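PDB 5BN3: V-type ATP synthase alpha chain from Nanoarchaeum equitans Kin4-M, which belongs to the V/A-type ATPase family as its A subunit and has an N-terminal beta-barrel domain, a P-loop domain that holds ADP, and a helical C-terminal domain. Local coordinates for residues E22-G27 / G33-I38; Q46-T51 / P183-R188; S456-I461 / I476-G481; H514-T519 / K535-K540. All blocks are in the same frame, centred on the assembly; numbering follows the deposited sequence.

Contact 1. Residues E22-G27 / G33-I38; sequences EVVRVG and GEVIGI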
loop_
_atom_site.group_PDB
_atom_site.type_symbol
_atom_site.label_atom_id
_atom_site.label_comp_id
_atom_site.label_asym_id
_atom_site.label_seq_id
_atom_site.Cartn_x
_atom_site.Cartn_y
_atom_site.Cartn_z
ATOM N N GLU A 22 23.183 -21.599 -25.332
ATOM C CA GLU A 22 24.382 -22.422 -25.357
ATOM C C GLU A 22 24.964 -22.488 -23.952
ATOM O O GLU A 22 25.002 -21.482 -23.238
ATOM C CB GLU A 22 25.418 -21.836 -26.319
ATOM C CG GLU A 22 26.720 -22.617 -26.387
ATOM C CD GLU A 22 27.807 -21.873 -27.134
ATOM O OE1 GLU A 22 27.528 -20.784 -27.683
ATOM O OE2 GLU A 22 28.947 -22.378 -27.167
ATOM N N VAL A 23 25.403 -23.675 -23.549
ATOM C CA VAL A 23 26.113 -23.825 -22.287
ATOM C C VAL A 23 27.551 -23.378 -22.485
ATOM O O VAL A 23 28.212 -23.799 -23.434
ATOM C CB VAL A 23 26.092 -25.278 -21.790
ATOM C CG1 VAL A 23 27.016 -25.444 -20.598
ATOM C CG2 VAL A 23 24.687 -25.671 -21.408
ATOM N N VAL A 24 28.025 -22.510 -21.600
ATOM C CA VAL A 24 29.398 -22.033 -21.677
ATOM C C VAL A 24 30.145 -22.353 -20.393
ATOM O O VAL A 24 29.538 -22.678 -19.371
ATOM C CB VAL A 24 29.468 -20.515 -21.947
ATOM C CG1 VAL A 24 28.922 -20.197 -23.324
ATOM C CG2 VAL A 24 28.703 -19.744 -20.879
ATOM N N ARG A 25 31.468 -22.272 -20.456
ATOM C CA ARG A 25 32.295 -22.451 -19.274
ATOM C C ARG A 25 32.992 -21.136 -18.954
ATOM O O ARG A 25 33.749 -20.606 -19.769
ATOM C CB ARG A 25 33.289 -23.593 -19.489
ATOM C CG ARG A 25 32.612 -24.954 -19.507
ATOM C CD ARG A 25 33.379 -25.992 -20.304
ATOM N NE ARG A 25 32.704 -27.288 -20.260
ATOM C CZ ARG A 25 32.900 -28.272 -21.131
ATOM N NH1 ARG A 25 33.753 -28.113 -22.133
ATOM N NH2 ARG A 25 32.235 -29.412 -21.005
ATOM N N VAL A 26 32.717 -20.611 -17.763
ATOM C CA VAL A 26 33.090 -19.243 -17.415
ATOM C C VAL A 26 34.345 -19.163 -16.548
ATOM O O VAL A 26 34.436 -19.811 -15.501
ATOM C CB VAL A 26 31.927 -18.527 -16.696
ATOM C CG1 VAL A 26 32.307 -17.102 -16.348
ATOM C CG2 VAL A 26 30.683 -18.536 -17.566
ATOM N N GLY A 27 35.310 -18.362 -16.988
ATOM C CA GLY A 27 36.541 -18.168 -16.241
ATOM C C GLY A 27 37.510 -19.329 -16.360
ATOM O O GLY A 27 37.201 -20.344 -16.983
ATOM N N GLY A 33 27.761 -22.181 -17.149
ATOM C CA GLY A 33 26.863 -21.066 -17.387
ATOM C C GLY A 33 25.999 -21.335 -18.601
ATOM O O GLY A 33 26.240 -22.286 -19.345
ATOM N N GLU A 34 24.988 -20.496 -18.802
ATOM C CA GLU A 34 24.102 -20.635 -19.949
ATOM C C GLU A 34 23.784 -19.260 -20.529
ATOM O O GLU A 34 23.385 -18.350 -19.801
ATOM C CB GLU A 34 22.812 -21.354 -19.537
ATOM C CG GLU A 34 21.863 -21.677 -20.682
ATOM C CD GLU A 34 20.586 -22.350 -20.204
ATOM O OE1 GLU A 34 20.329 -22.351 -18.980
ATOM O OE2 GLU A 34 19.836 -22.880 -21.051
ATOM N N VAL A 35 23.974 -19.106 -21.837
ATOM C CA VAL A 35 23.646 -17.851 -22.507
ATOM C C VAL A 35 22.129 -17.665 -22.556
ATOM O O VAL A 35 21.412 -18.517 -23.070
ATOM C CB VAL A 35 24.218 -17.805 -23.937
ATOM C CG1 VAL A 35 23.855 -16.495 -24.608
ATOM C CG2 VAL A 35 25.727 -17.969 -23.906
ATOM N N ILE A 36 21.645 -16.550 -22.017
ATOM C CA ILE A 36 20.207 -16.297 -21.942
ATOM C C ILE A 36 19.797 -15.107 -22.803
ATOM O O ILE A 36 18.608 -14.862 -23.022
ATOM C CB ILE A 36 19.757 -16.045 -20.490
ATOM C CG1 ILE A 36 20.485 -14.829 -19.910
ATOM C CG2 ILE A 36 19.999 -17.276 -19.633
ATOM C CD1 ILE A 36 20.096 -14.501 -18.484
ATOM N N GLY A 37 20.790 -14.365 -23.281
ATOM C CA GLY A 37 20.544 -13.197 -24.103
ATOM C C GLY A 37 21.759 -12.821 -24.930
ATOM O O GLY A 37 22.896 -13.066 -24.522
ATOM N N ILE A 38 21.521 -12.235 -26.099
ATOM C CA ILE A 38 22.607 -11.768 -26.955
ATOM C C ILE A 38 22.303 -10.376 -27.498
ATOM O O ILE A 38 21.218 -10.128 -28.024
ATOM C CB ILE A 38 22.881 -12.748 -28.121
ATOM C CG1 ILE A 38 23.559 -14.019 -27.597
ATOM C CG2 ILE A 38 23.758 -12.099 -29.183
ATOM C CD1 ILE A 38 23.798 -15.070 -28.658
#

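Contact 2. Residues Q46-T51 / P183-R188; sequences QVYEDT and PIRKPR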
loop_
_atom_site.group_PDB
_atom_site.type_symbol
_atom_site.label_atom_id
_atom_site.label_comp_id
_atom_site.label_asym_id
_atom_site.label_seq_id
_atom_site.Cartn_x
_atom_site.Cartn_y
_atom_site.Cartn_z
ATOM N N GLN A 46 23.826 -16.521 -17.413
ATOM C CA GLN A 46 23.548 -16.847 -16.019
ATOM C C GLN A 46 24.433 -18.011 -15.577
ATOM O O GLN A 46 24.477 -19.065 -16.221
ATOM C CB GLN A 46 22.054 -17.097 -15.757
ATOM C CG GLN A 46 21.452 -18.354 -16.372
ATOM C CD GLN A 46 19.958 -18.445 -16.116
ATOM O OE1 GLN A 46 19.255 -17.433 -16.121
ATOM N NE2 GLN A 46 19.466 -19.657 -15.888
ATOM N N VAL A 47 25.165 -17.788 -14.491
ATOM C CA VAL A 47 26.157 -18.739 -14.012
ATOM C C VAL A 47 25.573 -19.599 -12.898
ATOM O O VAL A 47 24.968 -19.080 -11.959
ATOM C CB VAL A 47 27.414 -18.003 -13.511
ATOM C CG1 VAL A 47 28.479 -18.992 -13.074
ATOM C CG2 VAL A 47 27.954 -17.105 -14.605
ATOM N N TYR A 48 25.755 -20.913 -13.010
ATOM C CA TYR A 48 25.189 -21.856 -12.050
ATOM C C TYR A 48 26.159 -22.174 -10.917
ATOM O O TYR A 48 26.085 -23.234 -10.294
ATOM C CB TYR A 48 24.743 -23.133 -12.764
ATOM C CG TYR A 48 23.665 -22.879 -13.786
ATOM C CD1 TYR A 48 22.342 -22.734 -13.401
ATOM C CD2 TYR A 48 23.973 -22.765 -15.134
ATOM C CE1 TYR A 48 21.352 -22.492 -14.329
ATOM C CE2 TYR A 48 22.991 -22.523 -16.070
ATOM C CZ TYR A 48 21.683 -22.387 -15.662
ATOM O OH TYR A 48 20.700 -22.146 -16.589
ATOM N N GLU A 49 27.066 -21.240 -10.659
ATOM C CA GLU A 49 28.007 -21.358 -9.555
ATOM C C GLU A 49 28.294 -19.970 -9.003
ATOM O O GLU A 49 27.919 -18.968 -9.615
ATOM C CB GLU A 49 29.296 -22.048 -10.013
ATOM C CG GLU A 49 29.450 -23.471 -9.489
ATOM C CD GLU A 49 29.823 -24.469 -10.569
ATOM O OE1 GLU A 49 29.879 -24.079 -11.755
ATOM O OE2 GLU A 49 30.059 -25.647 -10.230
ATOM N N ASP A 50 28.947 -19.905 -7.847
ATOM C CA ASP A 50 29.261 -18.616 -7.242
ATOM C C ASP A 50 30.256 -17.842 -8.103
ATOM O O ASP A 50 31.224 -18.408 -8.615
ATOM C CB ASP A 50 29.809 -18.793 -5.827
ATOM C CG ASP A 50 30.027 -17.470 -5.119
ATOM O OD1 ASP A 50 29.323 -16.488 -5.442
ATOM O OD2 ASP A 50 30.904 -17.412 -4.232
ATOM N N THR A 51 30.005 -16.548 -8.261
ATOM C CA THR A 51 30.803 -15.716 -9.152
ATOM C C THR A 51 31.751 -14.779 -8.407
ATOM O O THR A 51 32.438 -13.967 -9.028
ATOM C CB THR A 51 29.914 -14.886 -10.094
ATOM O OG1 THR A 51 29.041 -14.050 -9.324
ATOM C CG2 THR A 51 29.086 -15.798 -10.985
ATOM N N PRO A 183 17.829 -32.048 -23.626
ATOM C CA PRO A 183 17.794 -30.655 -23.163
ATOM C C PRO A 183 16.650 -30.447 -22.172
ATOM O O PRO A 183 15.492 -30.671 -22.529
ATOM C CB PRO A 183 17.521 -29.862 -24.450
ATOM C CG PRO A 183 17.900 -30.791 -25.574
ATOM C CD PRO A 183 17.565 -32.159 -25.071
ATOM N N ILE A 184 16.966 -30.015 -20.955
ATOM C CA ILE A 184 15.963 -29.901 -19.898
ATOM C C ILE A 184 14.901 -28.829 -20.151
ATOM O O ILE A 184 13.807 -28.895 -19.590
ATOM C CB ILE A 184 16.613 -29.663 -18.514
ATOM C CG1 ILE A 184 17.429 -28.369 -18.513
ATOM C CG2 ILE A 184 17.474 -30.851 -18.114
ATOM C CD1 ILE A 184 18.024 -28.029 -17.159
ATOM N N ARG A 185 15.220 -27.843 -20.985
ATOM C CA ARG A 185 14.268 -26.777 -21.300
ATOM C C ARG A 185 13.278 -27.189 -22.382
ATOM O O ARG A 185 12.367 -26.435 -22.721
ATOM C CB ARG A 185 14.999 -25.503 -21.735
ATOM C CG ARG A 185 15.806 -24.838 -20.635
ATOM C CD ARG A 185 16.365 -23.501 -21.089
ATOM N NE ARG A 185 17.192 -22.886 -20.054
ATOM C CZ ARG A 185 16.714 -22.140 -19.063
ATOM N NH1 ARG A 185 15.411 -21.913 -18.972
ATOM N NH2 ARG A 185 17.537 -21.624 -18.162
ATOM N N LYS A 186 13.463 -28.388 -22.920
ATOM C CA LYS A 186 12.642 -28.871 -24.023
ATOM C C LYS A 186 11.745 -30.009 -23.558
ATOM O O LYS A 186 12.237 -31.050 -23.116
ATOM C CB LYS A 186 13.540 -29.351 -25.164
ATOM C CG LYS A 186 12.806 -29.807 -26.411
ATOM C CD LYS A 186 13.810 -30.176 -27.496
ATOM C CE LYS A 186 13.123 -30.691 -28.749
ATOM N NZ LYS A 186 14.111 -31.101 -29.786
ATOM N N PRO A 187 10.422 -29.809 -23.645
ATOM C CA PRO A 187 9.455 -30.838 -23.242
ATOM C C PRO A 187 9.604 -32.095 -24.090
ATOM O O PRO A 187 9.766 -31.985 -25.306
ATOM C CB PRO A 187 8.102 -30.180 -23.532
ATOM C CG PRO A 187 8.378 -28.709 -23.513
ATOM C CD PRO A 187 9.764 -28.559 -24.066
ATOM N N ARG A 188 9.558 -33.266 -23.464
ATOM C CA ARG A 188 9.690 -34.519 -24.201
ATOM C C ARG A 188 8.398 -34.870 -24.933
ATOM O O ARG A 188 7.313 -34.825 -24.349
ATOM C CB ARG A 188 10.128 -35.657 -23.270
ATOM C CG ARG A 188 11.563 -35.508 -22.773
ATOM C CD ARG A 188 11.961 -36.611 -21.798
ATOM N NE ARG A 188 11.819 -37.949 -22.372
ATOM C CZ ARG A 188 12.730 -38.540 -23.140
ATOM N NH1 ARG A 188 13.859 -37.913 -23.442
ATOM N NH2 ARG A 188 12.510 -39.760 -23.609
#

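Contact 3. Residues S456-I461 / I476-G481; sequences SELMDI and IYLHMG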
loop_
_atom_site.group_PDB
_atom_site.type_symbol
_atom_site.label_atom_id
_atom_site.label_comp_id
_atom_site.label_asym_id
_atom_site.label_seq_id
_atom_site.Cartn_x
_atom_site.Cartn_y
_atom_site.Cartn_z
ATOM N N SER A 456 -18.599 -23.887 10.729
ATOM C CA SER A 456 -17.943 -22.616 10.453
ATOM C C SER A 456 -18.906 -21.440 10.611
ATOM O O SER A 456 -18.553 -20.414 11.193
ATOM C CB SER A 456 -17.353 -22.628 9.043
ATOM O OG SER A 456 -16.750 -21.386 8.738
ATOM N N GLU A 457 -20.120 -21.599 10.090
ATOM C CA GLU A 457 -21.156 -20.578 10.212
ATOM C C GLU A 457 -21.499 -20.302 11.672
ATOM O O GLU A 457 -21.857 -19.182 12.032
ATOM C CB GLU A 457 -22.426 -21.015 9.472
ATOM C CG GLU A 457 -22.277 -21.162 7.964
ATOM C CD GLU A 457 -23.500 -21.795 7.323
ATOM O OE1 GLU A 457 -24.456 -22.131 8.057
ATOM O OE2 GLU A 457 -23.507 -21.959 6.084
ATOM N N LEU A 458 -21.380 -21.330 12.509
ATOM C CA LEU A 458 -21.812 -21.253 13.905
ATOM C C LEU A 458 -20.778 -20.638 14.851
ATOM O O LEU A 458 -21.138 -20.107 15.902
ATOM C CB LEU A 458 -22.218 -22.643 14.410
ATOM C CG LEU A 458 -23.511 -23.239 13.846
ATOM C CD1 LEU A 458 -23.697 -24.679 14.295
ATOM C CD2 LEU A 458 -24.699 -22.407 14.275
ATOM N N MET A 459 -19.503 -20.702 14.478
ATOM C CA MET A 459 -18.420 -20.269 15.365
ATOM C C MET A 459 -18.347 -18.752 15.558
ATOM O O MET A 459 -17.676 -18.271 16.472
ATOM C CB MET A 459 -17.073 -20.805 14.871
ATOM C CG MET A 459 -16.918 -22.321 14.958
ATOM S SD MET A 459 -16.220 -22.925 16.512
ATOM C CE MET A 459 -17.695 -23.127 17.505
ATOM N N ASP A 460 -19.034 -18.007 14.697
ATOM C CA ASP A 460 -19.105 -16.554 14.814
ATOM C C ASP A 460 -20.218 -16.180 15.790
ATOM O O ASP A 460 -20.112 -15.205 16.536
ATOM C CB ASP A 460 -19.382 -15.929 13.446
ATOM C CG ASP A 460 -18.698 -16.675 12.315
ATOM O OD1 ASP A 460 -17.520 -17.062 12.473
ATOM O OD2 ASP A 460 -19.343 -16.874 11.263
ATOM N N ILE A 461 -21.290 -16.968 15.763
ATOM C CA ILE A 461 -22.390 -16.841 16.709
ATOM C C ILE A 461 -21.913 -17.252 18.101
ATOM O O ILE A 461 -22.312 -16.663 19.108
ATOM C CB ILE A 461 -23.581 -17.740 16.302
ATOM C CG1 ILE A 461 -24.028 -17.439 14.869
ATOM C CG2 ILE A 461 -24.737 -17.572 17.267
ATOM C CD1 ILE A 461 -25.235 -18.254 14.417
ATOM N N ILE A 476 -24.951 -30.119 17.648
ATOM C CA ILE A 476 -24.597 -31.382 17.007
ATOM C C ILE A 476 -23.592 -31.176 15.871
ATOM O O ILE A 476 -22.815 -32.075 15.551
ATOM C CB ILE A 476 -25.852 -32.147 16.495
ATOM C CG1 ILE A 476 -25.488 -33.582 16.093
ATOM C CG2 ILE A 476 -26.521 -31.401 15.349
ATOM C CD1 ILE A 476 -26.530 -34.279 15.233
ATOM N N TYR A 477 -23.598 -29.989 15.273
ATOM C CA TYR A 477 -22.659 -29.680 14.200
ATOM C C TYR A 477 -21.258 -29.414 14.745
ATOM O O TYR A 477 -20.259 -29.737 14.104
ATOM C CB TYR A 477 -23.164 -28.501 13.358
ATOM C CG TYR A 477 -24.347 -28.857 12.492
ATOM C CD1 TYR A 477 -24.189 -29.660 11.371
ATOM C CD2 TYR A 477 -25.622 -28.399 12.792
ATOM C CE1 TYR A 477 -25.264 -29.996 10.574
ATOM C CE2 TYR A 477 -26.706 -28.730 11.998
ATOM C CZ TYR A 477 -26.519 -29.530 10.890
ATOM O OH TYR A 477 -27.587 -29.868 10.091
ATOM N N LEU A 478 -21.194 -28.828 15.938
ATOM C CA LEU A 478 -19.924 -28.621 16.620
ATOM C C LEU A 478 -19.380 -29.966 17.094
ATOM O O LEU A 478 -18.169 -30.182 17.136
ATOM C CB LEU A 478 -20.108 -27.678 17.812
ATOM C CG LEU A 478 -20.877 -26.385 17.532
ATOM C CD1 LEU A 478 -20.971 -25.512 18.778
ATOM C CD2 LEU A 478 -20.235 -25.619 16.391
ATOM N N HIS A 479 -20.292 -30.866 17.443
ATOM C CA HIS A 479 -19.937 -32.202 17.904
ATOM C C HIS A 479 -19.356 -33.032 16.763
ATOM O O HIS A 479 -18.255 -33.572 16.875
ATOM C CB HIS A 479 -21.169 -32.899 18.480
ATOM C CG HIS A 479 -20.876 -34.205 19.139
ATOM N ND1 HIS A 479 -20.022 -34.324 20.220
ATOM C CD2 HIS A 479 -21.323 -35.459 18.885
ATOM C CE1 HIS A 479 -19.955 -35.584 20.593
ATOM N NE2 HIS A 479 -20.740 -36.297 19.797
ATOM N N MET A 480 -20.106 -33.131 15.669
ATOM C CA MET A 480 -19.677 -33.899 14.503
ATOM C C MET A 480 -18.480 -33.260 13.806
ATOM O O MET A 480 -17.614 -33.962 13.279
ATOM C CB MET A 480 -20.826 -34.047 13.503
ATOM C CG MET A 480 -22.024 -34.811 14.033
ATOM S SD MET A 480 -21.587 -36.446 14.649
ATOM C CE MET A 480 -20.823 -37.157 13.193
ATOM N N GLY A 481 -18.444 -31.930 13.797
ATOM C CA GLY A 481 -17.341 -31.198 13.201
ATOM C C GLY A 481 -16.033 -31.513 13.897
ATOM O O GLY A 481 -15.005 -31.696 13.245
#

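Contact 4. Residues H514-T519 / K535-K540; sequences HKYYVT and KGIHEK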
loop_
_atom_site.group_PDB
_atom_site.type_symbol
_atom_site.label_atom_id
_atom_site.label_comp_id
_atom_site.label_asym_id
_atom_site.label_seq_id
_atom_site.Cartn_x
_atom_site.Cartn_y
_atom_site.Cartn_z
ATOM N N HIS A 514 -20.218 -41.583 9.757
ATOM C CA HIS A 514 -21.549 -41.437 9.178
ATOM C C HIS A 514 -22.586 -42.229 9.969
ATOM O O HIS A 514 -23.709 -41.765 10.174
ATOM C CB HIS A 514 -21.549 -41.893 7.720
ATOM C CG HIS A 514 -22.914 -41.968 7.111
ATOM N ND1 HIS A 514 -23.727 -40.864 6.967
ATOM C CD2 HIS A 514 -23.610 -43.015 6.609
ATOM C CE1 HIS A 514 -24.863 -41.228 6.402
ATOM N NE2 HIS A 514 -24.820 -42.528 6.174
ATOM N N LYS A 515 -22.205 -43.427 10.403
ATOM C CA LYS A 515 -23.092 -44.291 11.174
ATOM C C LYS A 515 -23.400 -43.681 12.538
ATOM O O LYS A 515 -24.527 -43.764 13.025
ATOM C CB LYS A 515 -22.472 -45.683 11.335
ATOM C CG LYS A 515 -23.379 -46.706 12.005
ATOM C CD LYS A 515 -22.687 -48.059 12.148
ATOM C CE LYS A 515 -22.513 -48.765 10.809
ATOM N NZ LYS A 515 -23.788 -49.336 10.291
ATOM N N TYR A 516 -22.392 -43.068 13.151
ATOM C CA TYR A 516 -22.581 -42.364 14.412
ATOM C C TYR A 516 -23.516 -41.179 14.212
ATOM O O TYR A 516 -24.370 -40.902 15.049
ATOM C CB TYR A 516 -21.235 -41.886 14.961
ATOM C CG TYR A 516 -21.331 -41.098 16.251
ATOM C CD1 TYR A 516 -21.533 -41.742 17.464
ATOM C CD2 TYR A 516 -21.205 -39.715 16.258
ATOM C CE1 TYR A 516 -21.617 -41.030 18.646
ATOM C CE2 TYR A 516 -21.287 -38.996 17.438
ATOM C CZ TYR A 516 -21.493 -39.660 18.627
ATOM O OH TYR A 516 -21.577 -38.957 19.807
ATOM N N TYR A 517 -23.347 -40.496 13.083
ATOM C CA TYR A 517 -24.111 -39.294 12.756
ATOM C C TYR A 517 -25.606 -39.565 12.627
ATOM O O TYR A 517 -26.421 -38.857 13.220
ATOM C CB TYR A 517 -23.580 -38.679 11.459
ATOM C CG TYR A 517 -24.234 -37.375 11.058
ATOM C CD1 TYR A 517 -24.467 -36.375 11.990
ATOM C CD2 TYR A 517 -24.593 -37.136 9.742
ATOM C CE1 TYR A 517 -25.054 -35.181 11.622
ATOM C CE2 TYR A 517 -25.177 -35.942 9.363
ATOM C CZ TYR A 517 -25.406 -34.970 10.309
ATOM O OH TYR A 517 -25.989 -33.780 9.948
ATOM N N VAL A 518 -25.961 -40.584 11.849
ATOM C CA VAL A 518 -27.365 -40.916 11.622
ATOM C C VAL A 518 -28.058 -41.366 12.909
ATOM O O VAL A 518 -29.262 -41.163 13.078
ATOM C CB VAL A 518 -27.540 -41.992 10.519
ATOM C CG1 VAL A 518 -26.948 -41.514 9.206
ATOM C CG2 VAL A 518 -26.896 -43.300 10.930
ATOM N N THR A 519 -27.293 -41.966 13.815
ATOM C CA THR A 519 -27.819 -42.408 15.100
ATOM C C THR A 519 -28.104 -41.226 16.025
ATOM O O THR A 519 -29.193 -41.122 16.596
ATOM C CB THR A 519 -26.844 -43.370 15.800
ATOM O OG1 THR A 519 -26.660 -44.536 14.988
ATOM C CG2 THR A 519 -27.383 -43.778 17.161
ATOM N N LYS A 535 -21.647 -41.171 26.860
ATOM C CA LYS A 535 -21.312 -42.545 26.503
ATOM C C LYS A 535 -19.874 -42.639 25.998
ATOM O O LYS A 535 -19.240 -43.692 26.089
ATOM C CB LYS A 535 -22.276 -43.073 25.461
ATOM N N GLY A 536 -19.374 -41.533 25.455
ATOM C CA GLY A 536 -17.982 -41.427 25.057
ATOM C C GLY A 536 -17.620 -42.159 23.780
ATOM O O GLY A 536 -16.456 -42.506 23.569
ATOM N N ILE A 537 -18.610 -42.392 22.925
ATOM C CA ILE A 537 -18.376 -43.063 21.651
ATOM C C ILE A 537 -17.587 -42.159 20.706
ATOM O O ILE A 537 -16.790 -42.635 19.894
ATOM C CB ILE A 537 -19.700 -43.487 20.980
ATOM C CG1 ILE A 537 -20.610 -44.198 21.985
ATOM C CG2 ILE A 537 -19.432 -44.391 19.792
ATOM C CD1 ILE A 537 -21.980 -44.552 21.431
ATOM N N HIS A 538 -17.805 -40.852 20.818
ATOM C CA HIS A 538 -17.101 -39.894 19.970
ATOM C C HIS A 538 -15.598 -39.896 20.234
ATOM O O HIS A 538 -14.801 -39.780 19.303
ATOM C CB HIS A 538 -17.689 -38.484 20.116
ATOM C CG HIS A 538 -17.493 -37.872 21.469
ATOM N ND1 HIS A 538 -18.252 -38.216 22.563
ATOM C CD2 HIS A 538 -16.635 -36.910 21.893
ATOM C CE1 HIS A 538 -17.864 -37.505 23.610
ATOM N NE2 HIS A 538 -16.886 -36.707 23.227
ATOM N N GLU A 539 -15.214 -40.048 21.499
ATOM C CA GLU A 539 -13.803 -40.082 21.865
ATOM C C GLU A 539 -13.107 -41.362 21.402
ATOM O O GLU A 539 -11.899 -41.366 21.166
ATOM C CB GLU A 539 -13.623 -39.891 23.377
ATOM C CG GLU A 539 -14.099 -38.542 23.915
ATOM C CD GLU A 539 -13.232 -37.369 23.471
ATOM O OE1 GLU A 539 -12.245 -37.581 22.734
ATOM O OE2 GLU A 539 -13.539 -36.225 23.867
ATOM N N LYS A 540 -13.869 -42.444 21.270
ATOM C CA LYS A 540 -13.323 -43.704 20.771
ATOM C C LYS A 540 -13.067 -43.636 19.269
ATOM O O LYS A 540 -12.060 -44.146 18.776
ATOM C CB LYS A 540 -14.263 -44.872 21.091
ATOM C CG LYS A 540 -14.439 -45.133 22.578
ATOM C CD LYS A 540 -13.093 -45.155 23.286
ATOM C CE LYS A 540 -13.084 -44.210 24.478
ATOM N NZ LYS A 540 -11.697 -43.858 24.892
HETATM O O HOH W 1 -21.015 -40.470 22.180
#

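Contact 1. Residues E22-G27 / G33-I38
The flat carbonyl groups of E22, G33 and V24 carry the main bonds between E22-G27 and G33-I38. V24 N stands well above the plane of the G33 carbonyl, 49° out of it. It still bonds to G33 O at 2.9 Å. V23 crowds the same oxygen: V23 CA lies 3.3 Å from G33 O, close enough for a CA-H...O contact. V23 CG1 is 3.5 Å from G33 O. The other two bonds are less tilted. V35 N gives a nearly straight bond of 2.9 Å to E22 O, and G33 N bonds to V24 O at 2.9 Å. V24 and G33 are therefore a hydrogen-bonded antiparallel pair, and V23 with E34 is a non-hydrogen-bonded one.

Side chains add apolar cover. V24 CG1 is set anti to the carbonyl carbon (chi1 -66°), and it touches V35 CG2 at 3.9 Å. The two valines cross at about a right angle, and I45 of strand 42-47 packs on both. The E22 carboxylate is buried but well supplied with donors: N62 ND2 and the backbone N of T63, G64 and S19. At the far end, I38 pairs with a strand of the NEQ263 chain, which extends the sheet across the interface. The arrangement is an antiparallel beta hairpin of strands 23-26 and 31-39, within the sheet of the N-terminal beta-barrel domain.

Contact 2. Residues Q46-T51 / P183-R188
R185 reaches from a type I beta turn, P183 to K186, to Q46 near the end of strand 42-47 and Y48 just beyond it. The contact joins the beta-barrel domain to the loop that follows strand 180-183. The backbones stay far apart, with 14.5 Å between the CA atoms of Y48 and I184. The span is bridged by long side chains from opposite directions.

R185 is extended from CG to NE, and this sends its guanidinium across the gap. NH2 is the atom that arrives. It lies 3.6 Å from Q46 NE2 and 3.6 Å from Y48 OH. Q46 NE2 sits at the guanidinium edge, in its plane, while the amide is turned 64° from that plane. Q46 NE2 and R185 NH2 are both donors; neither this pair nor Y48 OH with NH2 is hydrogen-bonded. The partners of R185 lie elsewhere: NE makes a salt bridge with E34 OE2, and NH2 makes one with E295 OE1. The acidic pair would be expected to favour the positive charge at this spot. E34 OE1 lies unusually close to Y48 OH, so that bond is doubtful.

Q46 takes the crowded position, with CG between the backbone N and the carbonyl carbon (chi1 69°). The rest of its chain is extended, which carries the amide beside the tyrosine hydroxyl. There Q46 NE2 donates to Y48 OH at 2.9 Å, with 153° at the hydrogen.

Contact 3. Residues S456-I461 / I476-G481
This is helix-helix packing at the C-terminal end of helix 441-458, where L458 and M459 meet Y477 and L478 of helix 472-489. The closest CA atoms, those of L458 and L478, are 8.1 Å apart. The contact is apolar, and methyl and methylene groups do the touching.

L478 CD2 touches both L458 and M459. M459 CE approaches it to 3.7 Å, and L458 CB lies 4.1 Å from the same methyl. The two neighbours reach L478 CD2 from directions about at right angles. L458 also uses its own branch: CD1 rests 4.0 Å from Y477 CB, near the root of the tyrosine and oblique to its ring. In all three pairs the side chains cross at a slant.

Both helices belong to the C-terminal domain characteristic of V- and A-type ATP synthases. Within it, Y477 packs further on R454 of helix 441-458 and on Y517 of helix 503-523. L478 also touches E455.

M459 owes its contact to bends in its chain. With chi2 at -90° and chi3 at 89°, the thioether folds round and brings CE to the leucine methyl. M459 is an exposed residue, so this edge of the contact faces solvent, whereas L458 is buried. Close by, E457 packs on K312 of the NEQ263 chain and I461 on T358 of that chain.

Contact 4. Residues H514-T519 / K535-K540
Y516 holds CG opposite its backbone N (chi1 178°), and this swings the ring from helix 503-523 toward I537 and H538. I537 CB points toward the tyrosine, and CG2 lies beside it. Y516 CE1 meets I537 CB at 3.9 Å, and Y516 CD1 meets I537 CG2 at 4.1 Å. I537 CB comes to the ring obliquely.

H538 has its CG between N and the carbonyl carbon (chi1 66°). The side chains of Y516 and H538 lie alongside, pointing the same way. H538 CB stays 3.9 Å from Y516 OH while the imidazole leads off. E539 CG lies over one face of that imidazole, toward its rim.

Y516 is buried, but its hydroxyl has partners. A water lies 2.9 Å from Y516 OH and takes a weak bond of 3.2 Å from I537 N. The same water sits at the edge of the H538 ring, in its plane. H479 NE2 of helix 472-489 is hydrogen-bonded to Y516 OH as well, and the H479 ring meets H538 edge-to-face. The arrangement places the first turn of helix 537-542 against helix 503-523, as part of the helical bundle at the C-terminal end of the chain.

How the contacts relate
The four contacts form two pairs at opposite sides of the chain's centre. Along the chain they follow one another in order. Contacts 1 and 2 have centres 9 Å apart and share the beta-barrel sheet, where strands 31-39 and 42-47 are neighbours. Contacts 3 and 4 have centres 17 Å apart. They meet where helix 472-489 packs against helix 503-523, with M480 touching Y516 and Y517. The two pairs are 51 to 65 Å apart between centres, without touching. The P-loop nucleotide-binding domain, with its ADP, comes between them in sequence. Contacts 1 and 2 lie at the beta-barrel end, contacts 3 and 4 in the helical C-terminal part. Contact 2 ties the barrel to a later loop.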